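Local coordinates for USG-1 protein homolog (Pseudomonas aeruginosa, PDB 2HJS) that probably binds NAD or NADP and belongs to the aspartate-semialdehyde dehydrogenase family, forming a two-subunit assembly, although its own reaction has not been established, at residues 69-74 with 94-99; 87-92 with 120-125; 171-176 with 241-246. One frame throughout, in Å; residues are numbered along the deposited sequence.

Contact 1. Residues 69-74 with 94-99; sequences VGLAFF and SVIDLS
G70 opens the pairing of two parallel strands: its carbonyl O accepts from S94 N at 3.1 Å, with the donor well above the carbonyl plane. A water bonds S94 OG and, weakly, the same G70 O; S94 OG also bonds F126 N. The side chain of L71 leaves its strand on the face shared with F73, S94 and I96. Its CG stands anti to the backbone N (chi1 177°), and CD1 reaches I96 CD1 at 4.0 Å. A72 uses both its backbone N and its O toward the second strand, bracketing V95: N donates to S94 O, and O accepts from I96 N at 2.8 Å, nearly straight at 171°. F73 lies alongside I96, CE1 being 3.8 Å from I96 CD1. At F74, N donates to I96 O and O accepts from L98 N, so the ladder runs one bond beyond the second strand. The F74 ring occupies the other face, where CD1 meets V95 CG1 at 3.5 Å. Just past it, D97 OD1 takes S99 N, an Asx turn, and S99 OG on its syn lone pair. The strands belong to a beta-alpha-beta unit of the Rossmann-type domain. Helix 78-90 lies on F74 and V95, helices 17-28 and 317-336 cover the opposite face, and strand 9-12 pairs with the far edge of 71-74.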
# COMPACT_ATOMS: atom_id res chain seq x y z
N VAL A 69 -31.93 12.91 26.40
CA VAL A 69 -31.66 11.65 25.76
C VAL A 69 -31.02 10.67 26.74
O VAL A 69 -30.40 11.06 27.78
CB VAL A 69 -30.83 11.84 24.42
CG1 VAL A 69 -31.71 12.49 23.37
CG2 VAL A 69 -29.59 12.71 24.62
N GLY A 70 -31.16 9.39 26.42
CA GLY A 70 -30.53 8.32 27.19
C GLY A 70 -29.25 7.75 26.57
O GLY A 70 -28.46 7.12 27.27
N LEU A 71 -29.05 7.94 25.26
CA LEU A 71 -27.85 7.49 24.54
C LEU A 71 -27.45 8.51 23.45
O LEU A 71 -28.34 9.07 22.79
CB LEU A 71 -28.09 6.11 23.88
CG LEU A 71 -26.97 5.47 23.01
CD1 LEU A 71 -25.67 5.18 23.81
CD2 LEU A 71 -27.48 4.18 22.37
N ALA A 72 -26.12 8.75 23.27
CA ALA A 72 -25.61 9.69 22.26
C ALA A 72 -24.44 9.08 21.50
O ALA A 72 -23.49 8.56 22.10
CB ALA A 72 -25.19 11.01 22.86
N PHE A 73 -24.55 9.12 20.18
CA PHE A 73 -23.43 8.78 19.31
C PHE A 73 -22.73 10.06 18.94
O PHE A 73 -23.35 10.95 18.33
CB PHE A 73 -23.95 8.10 18.06
CG PHE A 73 -24.63 6.79 18.32
CD1 PHE A 73 -23.89 5.61 18.42
CD2 PHE A 73 -26.02 6.72 18.45
CE1 PHE A 73 -24.51 4.37 18.64
CE2 PHE A 73 -26.68 5.49 18.69
CZ PHE A 73 -25.92 4.31 18.77
N PHE A 74 -21.45 10.18 19.31
CA PHE A 74 -20.65 11.33 18.93
C PHE A 74 -19.81 10.97 17.70
O PHE A 74 -18.79 10.31 17.80
CB PHE A 74 -19.76 11.79 20.10
CG PHE A 74 -20.43 12.73 21.07
CD1 PHE A 74 -21.47 12.29 21.90
CD2 PHE A 74 -20.02 14.07 21.16
CE1 PHE A 74 -22.10 13.18 22.80
CE2 PHE A 74 -20.63 14.94 22.07
CZ PHE A 74 -21.68 14.50 22.87
N SER A 94 -25.62 8.11 28.10
CA SER A 94 -24.50 7.24 27.81
C SER A 94 -23.92 7.70 26.47
O SER A 94 -24.65 8.07 25.55
CB SER A 94 -24.96 5.79 27.70
OG SER A 94 -25.11 5.19 28.96
N VAL A 95 -22.60 7.67 26.36
CA VAL A 95 -21.96 8.24 25.18
C VAL A 95 -21.14 7.20 24.48
O VAL A 95 -20.32 6.51 25.11
CB VAL A 95 -21.11 9.47 25.54
CG1 VAL A 95 -20.34 9.99 24.34
CG2 VAL A 95 -21.99 10.56 26.11
N ILE A 96 -21.32 7.10 23.17
CA ILE A 96 -20.38 6.37 22.35
C ILE A 96 -19.68 7.37 21.43
O ILE A 96 -20.32 7.96 20.55
CB ILE A 96 -21.06 5.26 21.54
CG1 ILE A 96 -21.60 4.17 22.47
CG2 ILE A 96 -20.08 4.61 20.51
CD1 ILE A 96 -22.72 3.40 21.83
N ASP A 97 -18.38 7.58 21.65
CA ASP A 97 -17.64 8.59 20.93
C ASP A 97 -16.76 7.97 19.84
O ASP A 97 -15.87 7.21 20.14
CB ASP A 97 -16.75 9.37 21.91
CG ASP A 97 -15.87 10.43 21.23
OD1 ASP A 97 -16.20 10.86 20.09
OD2 ASP A 97 -14.84 10.82 21.82
N LEU A 98 -17.03 8.31 18.58
CA LEU A 98 -16.30 7.71 17.48
C LEU A 98 -14.98 8.44 17.16
O LEU A 98 -14.21 7.98 16.36
CB LEU A 98 -17.19 7.62 16.23
CG LEU A 98 -18.41 6.66 16.25
CD1 LEU A 98 -19.64 7.14 17.11
CD2 LEU A 98 -18.89 6.44 14.87
N SER A 99 -14.73 9.58 17.80
CA SER A 99 -13.59 10.43 17.46
C SER A 99 -12.34 10.02 18.23
O SER A 99 -11.25 10.45 17.91
CB SER A 99 -13.92 11.89 17.76
OG SER A 99 -13.98 12.08 19.15
O HOH W 1 -27.51 5.84 30.17

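Contact 2. Residues 87-92 with 120-125; sequences RARAAG and ASQAAP
R89 reaches from the last turn of its helix to P125, and its chain carries the polar part of the contact. From CB the chain runs to CG, which stands anti to the backbone N (chi1 152°). This torsion and the bend at chi2 bring CD to P125, 3.2 Å from P125 O and 4.2 Å from P125 CB, and the bend at chi3 then turns the guanidinium to the carbonyl. NE and CZ pass the same oxygen without bonding to it. At the tip, NH1 donates to P125 O at 3.1 Å in a nearly straight bond of 170°. The oxygen lies at the edge of the guanidinium, almost in its plane, and the donor lies in the carbonyl plane, so both flat groups are well aligned for this single bond. Q122 is a looser neighbour: its amide crosses the guanidinium obliquely, the planes 38° apart, and Q122 OE1 bonds L127 N rather than the arginine.

Beside this bond, the proline ring packs on the helix end. P125 CB lies 3.7 Å from G92 O, and P125 CG is at the same distance from R89 O. G92 takes a positive phi and closes a Schellman motif, with its N bonded to R89 O at 2.8 Å; that turn brings the G92 carbonyl to the proline. The peptide bond before P125 is cis, a bend just ahead of strand 127-129. The contact thus lies at the surface of the nucleotide-binding domain, where helix 78-90 ends and the connection from helix 112-115 arrives. R89 also touches L127 on strand 127-129, P125 packs on S94 of strand 94-97, and A88 faces V95 on that same strand.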
# COMPACT_ATOMS: atom_id res chain seq x y z
N ARG A 87 -19.69 16.25 29.70
CA ARG A 87 -20.90 17.00 30.11
C ARG A 87 -22.18 16.22 29.80
O ARG A 87 -23.06 16.13 30.65
CB ARG A 87 -20.93 18.39 29.47
CG ARG A 87 -20.04 19.41 30.18
CD ARG A 87 -19.76 20.70 29.37
NE ARG A 87 -20.91 21.11 28.55
CZ ARG A 87 -21.94 21.85 28.97
NH1 ARG A 87 -22.91 22.14 28.10
NH2 ARG A 87 -22.03 22.31 30.23
N ALA A 88 -22.25 15.62 28.61
CA ALA A 88 -23.39 14.77 28.26
C ALA A 88 -23.57 13.58 29.19
O ALA A 88 -24.71 13.22 29.53
CB ALA A 88 -23.30 14.29 26.81
N ARG A 89 -22.45 12.94 29.58
CA ARG A 89 -22.54 11.77 30.46
C ARG A 89 -23.01 12.18 31.87
O ARG A 89 -23.81 11.47 32.50
CB ARG A 89 -21.24 10.95 30.51
CG ARG A 89 -21.10 10.24 31.82
CD ARG A 89 -20.46 8.90 31.82
NE ARG A 89 -19.08 9.02 32.24
CZ ARG A 89 -18.30 8.01 32.62
NH1 ARG A 89 -18.75 6.76 32.72
NH2 ARG A 89 -17.05 8.26 32.95
N ALA A 90 -22.54 13.35 32.33
CA ALA A 90 -22.93 13.85 33.64
C ALA A 90 -24.46 14.02 33.67
O ALA A 90 -25.09 13.89 34.74
CB ALA A 90 -22.25 15.18 33.92
N ALA A 91 -25.03 14.31 32.48
CA ALA A 91 -26.46 14.62 32.32
C ALA A 91 -27.31 13.32 32.29
O ALA A 91 -28.65 13.35 32.31
CB ALA A 91 -26.69 15.52 31.09
N GLY A 92 -26.55 12.19 32.24
CA GLY A 92 -27.22 10.87 32.44
C GLY A 92 -27.21 10.10 31.14
O GLY A 92 -27.64 8.93 31.07
N ALA A 120 -18.68 -4.90 31.02
CA ALA A 120 -19.12 -5.49 32.28
C ALA A 120 -18.56 -4.81 33.55
O ALA A 120 -19.08 -5.02 34.64
CB ALA A 120 -18.84 -7.00 32.29
N SER A 121 -17.53 -3.98 33.38
CA SER A 121 -16.85 -3.32 34.48
C SER A 121 -17.12 -1.83 34.66
O SER A 121 -16.73 -1.29 35.68
CB SER A 121 -15.34 -3.53 34.37
OG SER A 121 -14.75 -2.69 33.38
N GLN A 122 -17.76 -1.16 33.69
CA GLN A 122 -18.14 0.27 33.85
C GLN A 122 -19.57 0.35 34.39
O GLN A 122 -20.39 -0.56 34.17
CB GLN A 122 -18.01 1.06 32.51
CG GLN A 122 -17.11 2.39 32.54
CD GLN A 122 -17.27 3.36 31.29
OE1 GLN A 122 -18.34 3.43 30.64
NE2 GLN A 122 -16.20 4.14 31.00
N ALA A 123 -19.89 1.42 35.11
CA ALA A 123 -21.27 1.62 35.53
C ALA A 123 -21.96 2.64 34.65
O ALA A 123 -21.37 3.65 34.29
CB ALA A 123 -21.34 2.03 37.00
N ALA A 124 -23.22 2.37 34.30
CA ALA A 124 -24.06 3.28 33.54
C ALA A 124 -24.39 4.54 34.34
O ALA A 124 -24.66 4.45 35.52
CB ALA A 124 -25.37 2.57 33.18
N PRO A 125 -24.41 5.73 33.69
CA PRO A 125 -24.12 6.08 32.27
C PRO A 125 -22.70 5.76 31.74
O PRO A 125 -21.71 6.04 32.41
CB PRO A 125 -24.39 7.58 32.20
CG PRO A 125 -24.46 8.05 33.65
CD PRO A 125 -24.86 6.90 34.48

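Contact 3. Residues 171-176 with 241-246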
# COMPACT_ATOMS: atom_id res chain seq x y z
N LYS A 171 -13.76 15.30 -2.57
CA LYS A 171 -13.84 16.39 -3.54
C LYS A 171 -12.49 16.78 -4.14
O LYS A 171 -12.38 16.99 -5.33
CB LYS A 171 -14.56 17.61 -2.94
CG LYS A 171 -16.08 17.53 -3.13
CD LYS A 171 -16.90 17.79 -1.85
CE LYS A 171 -17.44 19.21 -1.74
NZ LYS A 171 -16.38 20.19 -1.33
N GLU A 172 -11.47 16.86 -3.29
CA GLU A 172 -10.11 17.20 -3.71
C GLU A 172 -9.57 16.19 -4.73
O GLU A 172 -8.99 16.57 -5.75
CB GLU A 172 -9.19 17.28 -2.48
CG GLU A 172 -7.72 17.60 -2.76
CD GLU A 172 -7.46 19.07 -3.05
OE1 GLU A 172 -8.39 19.89 -2.88
OE2 GLU A 172 -6.33 19.40 -3.45
N LEU A 173 -9.79 14.91 -4.45
CA LEU A 173 -9.32 13.86 -5.34
C LEU A 173 -9.99 13.92 -6.70
O LEU A 173 -9.31 13.90 -7.73
CB LEU A 173 -9.49 12.47 -4.72
CG LEU A 173 -8.98 11.32 -5.60
CD1 LEU A 173 -7.43 11.37 -5.81
CD2 LEU A 173 -9.40 9.99 -5.04
N ALA A 174 -11.33 14.00 -6.70
CA ALA A 174 -12.09 14.10 -7.95
C ALA A 174 -11.66 15.32 -8.78
O ALA A 174 -11.51 15.23 -10.00
CB ALA A 174 -13.60 14.14 -7.65
N ARG A 175 -11.46 16.46 -8.11
CA ARG A 175 -11.11 17.72 -8.79
C ARG A 175 -9.70 17.67 -9.39
O ARG A 175 -9.50 18.02 -10.55
CB ARG A 175 -11.25 18.91 -7.83
CG ARG A 175 -11.14 20.26 -8.51
CD ARG A 175 -11.22 21.44 -7.52
NE ARG A 175 -10.36 21.23 -6.35
CZ ARG A 175 -9.05 21.50 -6.32
NH1 ARG A 175 -8.42 22.00 -7.38
NH2 ARG A 175 -8.36 21.24 -5.20
N GLN A 176 -8.73 17.21 -8.59
CA GLN A 176 -7.35 17.05 -9.06
C GLN A 176 -7.29 16.06 -10.22
O GLN A 176 -6.58 16.31 -11.19
CB GLN A 176 -6.44 16.56 -7.93
CG GLN A 176 -6.04 17.60 -6.91
CD GLN A 176 -4.77 17.21 -6.16
OE1 GLN A 176 -4.03 16.31 -6.59
NE2 GLN A 176 -4.51 17.88 -5.04
N PRO A 241 -4.81 7.09 -3.91
CA PRO A 241 -5.80 7.88 -4.65
C PRO A 241 -7.07 7.05 -4.92
O PRO A 241 -7.36 6.67 -6.06
CB PRO A 241 -5.05 8.23 -5.94
CG PRO A 241 -4.10 7.04 -6.15
CD PRO A 241 -3.77 6.51 -4.79
N VAL A 242 -7.79 6.72 -3.84
CA VAL A 242 -9.05 5.98 -3.96
C VAL A 242 -10.09 6.73 -3.16
O VAL A 242 -9.74 7.41 -2.20
CB VAL A 242 -8.92 4.42 -3.65
CG1 VAL A 242 -7.50 3.88 -3.87
CG2 VAL A 242 -9.44 4.03 -2.35
N PHE A 243 -11.36 6.65 -3.56
CA PHE A 243 -12.39 7.47 -2.87
C PHE A 243 -12.82 6.92 -1.51
O PHE A 243 -12.79 7.65 -0.52
CB PHE A 243 -13.60 7.70 -3.76
CG PHE A 243 -13.32 8.62 -4.92
CD1 PHE A 243 -13.24 8.12 -6.20
CD2 PHE A 243 -13.13 9.99 -4.71
CE1 PHE A 243 -12.98 8.97 -7.29
CE2 PHE A 243 -12.85 10.85 -5.79
CZ PHE A 243 -12.78 10.33 -7.08
N PHE A 244 -13.22 5.65 -1.48
CA PHE A 244 -13.85 5.04 -0.31
C PHE A 244 -13.23 3.67 0.03
O PHE A 244 -12.87 2.90 -0.88
CB PHE A 244 -15.35 4.86 -0.59
CG PHE A 244 -16.06 6.12 -0.99
CD1 PHE A 244 -16.52 6.29 -2.29
CD2 PHE A 244 -16.26 7.13 -0.06
CE1 PHE A 244 -17.18 7.46 -2.67
CE2 PHE A 244 -16.94 8.33 -0.43
CZ PHE A 244 -17.39 8.49 -1.73
N GLY A 245 -13.13 3.36 1.33
CA GLY A 245 -12.74 2.03 1.81
C GLY A 245 -11.31 1.94 2.31
O GLY A 245 -10.43 2.66 1.80
N ASP A 246 -11.07 1.11 3.32
CA ASP A 246 -9.71 0.81 3.79
C ASP A 246 -9.23 -0.48 3.15
O ASP A 246 -10.00 -1.43 3.08
CB ASP A 246 -9.69 0.62 5.30
CG ASP A 246 -10.04 1.87 6.06
OD1 ASP A 246 -9.69 3.01 5.61
OD2 ASP A 246 -10.68 1.72 7.12
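With chi1 of -179° L173 directs its CG anti to the backbone N, while F243, at chi1 -70°, keeps its CG beside its own backbone N and swings its ring to the helix. The leucine consequently reaches over one face of the phenylalanine. L173 CD2 stands 3.8 Å from the centroid of the F243 ring, 18° off the normal, a CH-pi contact displaced toward the rim, where F243 CE2 is 3.6 Å from L173 CD2. The same methyl also lies against the loop backbone, L173 CD2 being 3.8 Å from both P241 C and V242 C. The other methyl, L173 CD1, goes instead to P241 CB at 3.9 Å, so one leucine touches three successive residues of the loop. At the ring edge the helix backbone comes close: A174 N is 3.6 Å from F243 CE2, and A174 CB is 3.9 Å from the same carbon.

F197 of the second subunit meets the F243 ring at an incline and also packs on L173, while P241 packs on P241 of that subunit. No hydrogen bond joins the two segments, so their cohesion rests on apolar packing that is continued across the subunit boundary, consistent with a role of this region in dimerisation.

From the N terminus, contact 1 first closes the loop running from strand 71-74 through helix 78-90 to strand 94-97. Contact 2 opens on that helix, before contact 1 has closed, and ends at 120-125, so the two cross along the chain. They touch in space, their centres about 10 Å apart, and together tie two neighbouring parallel strands of the nucleotide-binding sheet to a helix and to the approach of strand 127-129. Contact 3 follows in series, joining helix 167-181 to the loop before strand 246-254 in the dimerisation domain; its centre lies about 29 Å from that of contact 1 and 38 Å from that of contact 2.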